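Local coordinates for Cog5 (Kluyveromyces lactis, PDB 4U6U), which probably helps tether transport vesicles at the Golgi as the Cog5 subunit of the conserved oligomeric Golgi complex, in which it pairs with Cog7, at residues 65-76 and 99-107. The protein carries 7 engineered substitutions. Sequence-based numbering, arbitrary orientation.
Sequences GLKIAALHSQLK and VSPNRQELL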
ATOM      1  N   GLY B  65       9.472 -10.041   5.900  1.00137.56           N
ATOM      2  CA  GLY B  65       8.406  -9.351   5.202  1.00135.13           C
ATOM      3  C   GLY B  65       8.821  -7.997   4.661  1.00120.71           C
ATOM      4  O   GLY B  65       8.383  -7.589   3.592  1.00119.58           O
ATOM      5  N   LEU B  66       9.686  -7.304   5.386  1.00117.75           N
ATOM      6  CA  LEU B  66      10.160  -6.001   4.933  1.00120.83           C
ATOM      7  C   LEU B  66      11.011  -6.112   3.662  1.00126.81           C
ATOM      8  O   LEU B  66      10.966  -5.237   2.791  1.00119.79           O
ATOM      9  CB  LEU B  66      10.945  -5.314   6.046  1.00114.67           C
ATOM     10  CG  LEU B  66      10.183  -4.253   6.841  1.00114.24           C
ATOM     11  CD1 LEU B  66       8.690  -4.358   6.629  1.00114.26           C
ATOM     12  CD2 LEU B  66      10.524  -4.386   8.308  1.00121.98           C
ATOM     13  N   LYS B  67      11.792  -7.182   3.571  1.00128.48           N
ATOM     14  CA  LYS B  67      12.620  -7.403   2.401  1.00129.73           C
ATOM     15  C   LYS B  67      11.720  -7.666   1.187  1.00131.31           C
ATOM     16  O   LYS B  67      11.964  -7.115   0.113  1.00142.57           O
ATOM     17  CB  LYS B  67      13.610  -8.558   2.628  1.00134.97           C
ATOM     18  CG  LYS B  67      14.739  -8.240   3.615  1.00146.52           C
ATOM     19  CD  LYS B  67      15.755  -9.379   3.715  1.00156.15           C
ATOM     20  CE  LYS B  67      16.907  -9.029   4.660  1.00157.31           C
ATOM     21  NZ  LYS B  67      17.944 -10.104   4.761  1.00151.86           N
ATOM     22  N   ILE B  68      10.690  -8.498   1.342  1.00114.61           N
ATOM     23  CA  ILE B  68       9.760  -8.737   0.236  1.00119.29           C
ATOM     24  C   ILE B  68       9.077  -7.434  -0.197  1.00122.83           C
ATOM     25  O   ILE B  68       8.853  -7.205  -1.389  1.00119.46           O
ATOM     26  CB  ILE B  68       8.700  -9.798   0.580  1.00120.86           C
ATOM     27  CG1 ILE B  68       9.354 -11.178   0.650  1.00126.00           C
ATOM     28  CG2 ILE B  68       7.587  -9.824  -0.475  1.00110.36           C
ATOM     29  CD1 ILE B  68       8.366 -12.303   0.873  1.00134.83           C
ATOM     30  N   ALA B  69       8.740  -6.586   0.770  1.00127.10           N
ATOM     31  CA  ALA B  69       8.100  -5.307   0.465  1.00130.19           C
ATOM     32  C   ALA B  69       9.017  -4.424  -0.365  1.00128.89           C
ATOM     33  O   ALA B  69       8.587  -3.842  -1.360  1.00127.57           O
ATOM     34  CB  ALA B  69       7.704  -4.592   1.735  1.00130.11           C
ATOM     35  N   ALA B  70      10.278  -4.338   0.057  1.00108.64           N
ATOM     36  CA  ALA B  70      11.293  -3.551  -0.638  1.00113.29           C
ATOM     37  C   ALA B  70      11.472  -4.020  -2.088  1.00119.85           C
ATOM     38  O   ALA B  70      11.667  -3.208  -3.002  1.00118.06           O
ATOM     39  CB  ALA B  70      12.599  -3.620   0.101  1.00107.84           C
ATOM     40  N   LEU B  71      11.431  -5.335  -2.280  1.00114.58           N
ATOM     41  CA  LEU B  71      11.484  -5.931  -3.605  1.00109.14           C
ATOM     42  C   LEU B  71      10.320  -5.412  -4.445  1.00108.79           C
ATOM     43  O   LEU B  71      10.469  -5.126  -5.621  1.00112.19           O
ATOM     44  CB  LEU B  71      11.435  -7.459  -3.517  1.00108.93           C
ATOM     45  CG  LEU B  71      12.499  -8.283  -4.247  1.00114.74           C
ATOM     46  CD1 LEU B  71      12.527  -8.000  -5.742  1.00123.61           C
ATOM     47  CD2 LEU B  71      13.855  -8.024  -3.650  1.00114.64           C
ATOM     48  N   HIS B  72       9.147  -5.299  -3.844  1.00116.13           N
ATOM     49  CA  HIS B  72       8.007  -4.771  -4.582  1.00129.61           C
ATOM     50  C   HIS B  72       8.203  -3.313  -4.949  1.00124.73           C
ATOM     51  O   HIS B  72       7.705  -2.854  -5.972  1.00125.33           O
ATOM     52  CB  HIS B  72       6.719  -4.949  -3.785  1.00129.49           C
ATOM     53  CG  HIS B  72       6.097  -6.290  -3.981  1.00119.97           C
ATOM     54  ND1 HIS B  72       5.281  -6.578  -5.052  1.00119.97           N
ATOM     55  CD2 HIS B  72       6.210  -7.435  -3.265  1.00114.24           C
ATOM     56  CE1 HIS B  72       4.900  -7.841  -4.976  1.00130.94           C
ATOM     57  NE2 HIS B  72       5.451  -8.383  -3.902  1.00125.21           N
ATOM     58  N   SER B  73       8.943  -2.591  -4.120  1.00109.93           N
ATOM     59  CA  SER B  73       9.233  -1.206  -4.415  1.00114.48           C
ATOM     60  C   SER B  73      10.082  -1.137  -5.663  1.00127.07           C
ATOM     61  O   SER B  73       9.830  -0.333  -6.560  1.00126.74           O
ATOM     62  CB  SER B  73       9.948  -0.536  -3.250  1.00116.46           C
ATOM     63  OG  SER B  73       9.002   0.047  -2.376  1.00117.42           O
ATOM     64  N   GLN B  74      11.077  -2.011  -5.722  1.00129.86           N
ATOM     65  CA  GLN B  74      11.999  -2.069  -6.852  1.00129.41           C
ATOM     66  C   GLN B  74      11.244  -2.396  -8.131  1.00121.08           C
ATOM     67  O   GLN B  74      11.461  -1.775  -9.167  1.00125.84           O
ATOM     68  CB  GLN B  74      13.097  -3.099  -6.597  1.00135.85           C
ATOM     69  CG  GLN B  74      13.876  -2.825  -5.321  1.00148.91           C
ATOM     70  CD  GLN B  74      14.374  -1.391  -5.223  1.00156.43           C
ATOM     71  OE1 GLN B  74      15.323  -0.997  -5.902  1.00155.17           O
ATOM     72  NE2 GLN B  74      13.727  -0.600  -4.368  1.00158.46           N
ATOM     73  N   LEU B  75      10.367  -3.386  -8.048  1.00118.49           N
ATOM     74  CA  LEU B  75       9.542  -3.779  -9.171  1.00118.49           C
ATOM     75  C   LEU B  75       8.809  -2.561  -9.752  1.00119.86           C
ATOM     76  O   LEU B  75       8.876  -2.308 -10.955  1.00111.47           O
ATOM     77  CB  LEU B  75       8.540  -4.853  -8.734  1.00123.90           C
ATOM     78  CG  LEU B  75       8.837  -6.339  -8.990  1.00120.53           C
ATOM     79  CD1 LEU B  75       9.784  -6.503 -10.164  1.00108.61           C
ATOM     80  CD2 LEU B  75       9.338  -7.086  -7.749  1.00116.26           C
ATOM     81  N   LYS B  76       8.111  -1.816  -8.898  1.00116.04           N
ATOM     82  CA  LYS B  76       7.400  -0.617  -9.336  1.00119.62           C
ATOM     83  C   LYS B  76       8.365   0.400  -9.937  1.00122.72           C
ATOM     84  O   LYS B  76       8.008   1.121 -10.860  1.00139.13           O
ATOM     85  CB  LYS B  76       6.572  -0.012  -8.197  1.00119.07           C
ATOM     86  CG  LYS B  76       5.341  -0.862  -7.867  1.00133.80           C
ATOM     87  CD  LYS B  76       4.640  -0.445  -6.569  1.00140.21           C
ATOM     88  CE  LYS B  76       3.537  -1.447  -6.158  1.00134.56           C
ATOM     89  NZ  LYS B  76       4.031  -2.844  -5.884  1.00122.25           N
ATOM     90  N   VAL B  99       3.671 -11.786  -9.213  1.00118.40           N
ATOM     91  CA  VAL B  99       3.837 -10.622  -8.341  1.00125.62           C
ATOM     92  C   VAL B  99       2.518 -10.173  -7.736  1.00127.36           C
ATOM     93  O   VAL B  99       2.479  -9.871  -6.557  1.00134.29           O
ATOM     94  CB  VAL B  99       4.533  -9.420  -9.054  1.00112.64           C
ATOM     95  CG1 VAL B  99       4.771  -9.723 -10.504  1.00116.83           C
ATOM     96  CG2 VAL B  99       3.768  -8.097  -8.844  1.00111.21           C
ATOM     97  N   SER B 100       1.443 -10.129  -8.513  1.00127.86           N
ATOM     98  CA  SER B 100       0.151  -9.760  -7.937  1.00131.55           C
ATOM     99  C   SER B 100      -0.345 -10.744  -6.836  1.00132.64           C
ATOM    100  O   SER B 100      -1.028 -10.329  -5.899  1.00130.69           O
ATOM    101  CB  SER B 100      -0.893  -9.633  -9.049  1.00136.84           C
ATOM    102  OG  SER B 100      -2.208  -9.705  -8.526  1.00144.00           O
ATOM    103  N   PRO B 101      -0.008 -12.046  -6.940  1.00130.18           N
ATOM    104  CA  PRO B 101      -0.254 -12.915  -5.786  1.00105.93           C
ATOM    105  C   PRO B 101       0.714 -12.711  -4.620  1.00109.98           C
ATOM    106  O   PRO B 101       0.259 -12.532  -3.492  1.00119.76           O
ATOM    107  CB  PRO B 101      -0.080 -14.317  -6.367  1.00111.94           C
ATOM    108  CG  PRO B 101      -0.388 -14.172  -7.787  1.00125.92           C
ATOM    109  CD  PRO B 101       0.175 -12.842  -8.166  1.00133.19           C
ATOM    110  N   ASN B 102       2.018 -12.754  -4.881  1.00115.25           N
ATOM    111  CA  ASN B 102       3.025 -12.485  -3.849  1.00120.77           C
ATOM    112  C   ASN B 102       2.729 -11.186  -3.104  1.00130.58           C
ATOM    113  O   ASN B 102       2.943 -11.079  -1.897  1.00137.54           O
ATOM    114  CB  ASN B 102       4.424 -12.428  -4.466  1.00110.82           C
ATOM    115  CG  ASN B 102       5.529 -12.273  -3.418  1.00119.25           C
ATOM    116  OD1 ASN B 102       5.716 -11.192  -2.842  1.00120.36           O
ATOM    117  ND2 ASN B 102       6.275 -13.357  -3.178  1.00117.99           N
ATOM    118  N   ARG B 103       2.228 -10.215  -3.860  1.00133.67           N
ATOM    119  CA  ARG B 103       1.835  -8.901  -3.373  1.00129.83           C
ATOM    120  C   ARG B 103       0.709  -9.100  -2.388  1.00136.91           C
ATOM    121  O   ARG B 103       0.815  -8.730  -1.226  1.00150.01           O
ATOM    122  CB  ARG B 103       1.400  -8.038  -4.556  1.00135.88           C
ATOM    123  CG  ARG B 103       1.225  -6.556  -4.386  1.00140.70           C
ATOM    124  CD  ARG B 103       0.893  -6.045  -5.792  1.00158.16           C
ATOM    125  NE  ARG B 103       1.087  -4.614  -5.970  1.00171.93           N
ATOM    126  CZ  ARG B 103       0.171  -3.697  -5.684  1.00175.63           C
ATOM    127  NH1 ARG B 103      -1.004  -4.063  -5.189  1.00163.76           N
ATOM    128  NH2 ARG B 103       0.435  -2.414  -5.886  1.00184.78           N
ATOM    129  N   GLN B 104      -0.361  -9.725  -2.859  1.00128.06           N
ATOM    130  CA  GLN B 104      -1.541  -9.953  -2.041  1.00118.52           C
ATOM    131  C   GLN B 104      -1.316 -10.824  -0.805  1.00108.70           C
ATOM    132  O   GLN B 104      -1.917 -10.580   0.235  1.00111.49           O
ATOM    133  CB  GLN B 104      -2.625 -10.576  -2.898  1.00116.21           C
ATOM    134  CG  GLN B 104      -3.677  -9.598  -3.329  1.00131.12           C
ATOM    135  CD  GLN B 104      -4.763 -10.283  -4.116  1.00159.95           C
ATOM    136  OE1 GLN B 104      -4.492 -11.234  -4.851  1.00175.53           O
ATOM    137  NE2 GLN B 104      -6.010  -9.854  -3.923  1.00163.65           N
ATOM    138  N   GLU B 105      -0.452 -11.822  -0.895  1.00106.42           N
ATOM    139  CA  GLU B 105      -0.093 -12.576   0.300  1.00121.25           C
ATOM    140  C   GLU B 105       0.632 -11.680   1.329  1.00120.92           C
ATOM    141  O   GLU B 105       0.429 -11.808   2.545  1.00115.01           O
ATOM    142  CB  GLU B 105       0.762 -13.794  -0.060  1.00135.52           C
ATOM    143  CG  GLU B 105       0.977 -14.748   1.117  1.00149.71           C
ATOM    144  CD  GLU B 105       2.385 -15.297   1.187  1.00161.99           C
ATOM    145  OE1 GLU B 105       2.991 -15.259   2.283  1.00158.66           O
ATOM    146  OE2 GLU B 105       2.881 -15.776   0.148  1.00173.07           O
ATOM    147  N   LEU B 106       1.481 -10.783   0.829  1.00120.39           N
ATOM    148  CA  LEU B 106       2.232  -9.851   1.671  1.00113.81           C
ATOM    149  C   LEU B 106       1.289  -8.862   2.344  1.00110.86           C
ATOM    150  O   LEU B 106       1.457  -8.529   3.519  1.00112.11           O
ATOM    151  CB  LEU B 106       3.276  -9.104   0.841  1.00110.66           C
ATOM    152  CG  LEU B 106       4.565  -8.599   1.498  1.00121.10           C
ATOM    153  CD1 LEU B 106       4.324  -7.405   2.386  1.00113.30           C
ATOM    154  CD2 LEU B 106       5.225  -9.714   2.292  1.00134.20           C
ATOM    155  N   LEU B 107       0.331  -8.371   1.562  1.00104.65           N
ATOM    156  CA  LEU B 107      -0.703  -7.454   2.029  1.00106.52           C
ATOM    157  C   LEU B 107      -1.493  -8.069   3.182  1.00113.83           C
ATOM    158  O   LEU B 107      -1.739  -7.435   4.219  1.00105.41           O
ATOM    159  CB  LEU B 107      -1.661  -7.110   0.885  1.00100.63           C
ATOM    160  CG  LEU B 107      -1.511  -5.836   0.058  1.00107.56           C
ATOM    161  CD1 LEU B 107      -1.565  -4.630   0.954  1.00109.80           C
ATOM    162  CD2 LEU B 107      -0.218  -5.842  -0.722  1.00115.69           C
TER
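Two successive helices of the Cog5 helical bundle, 61-81 and 92-118, pack here through I68, H72 and K76 on one side and V99, N102, R103 and L106 on the other; 99-107 belongs to the Cog5 C-terminal family region. The local axes run in opposing senses but splayed, 138° between their N-to-C directions, and approach to 10.7 Å. Midway, H72 sends NE2 to N102 OD1 at 3.0 Å, a nearly straight hydrogen bond (162° at the hydrogen). N102 OD1 lies close to the ring plane, whereas the donor sits 27° off the amide's carbonyl plane. N102 reaches across because its CG stands anti to the backbone N, and I68 CG2 rests 3.3 Å from the same OD1. The backbone V99 O also meets the ring edge, 3.5 Å from H72 CE1, while R103 CB approaches this carbon obliquely. With an alanine at H72, N102 OD1 would probably lose this donor, and a gap would be likely to open beside V99 and R103. One turn away, I68 CG2 packs against L106 CD2 at 3.6 Å, an apolar contact that A69 borders. At the other end the K76 chain runs across that of R103, roughly perpendicular to it, K76 NZ 3.4 Å from R103 NE, two donors that form no bond and probably repel. Helix 11-47 flanks the pair through Y40, which meets L75 and V99, and L47, which N102 touches; helix 128-141 adds L141 against L106.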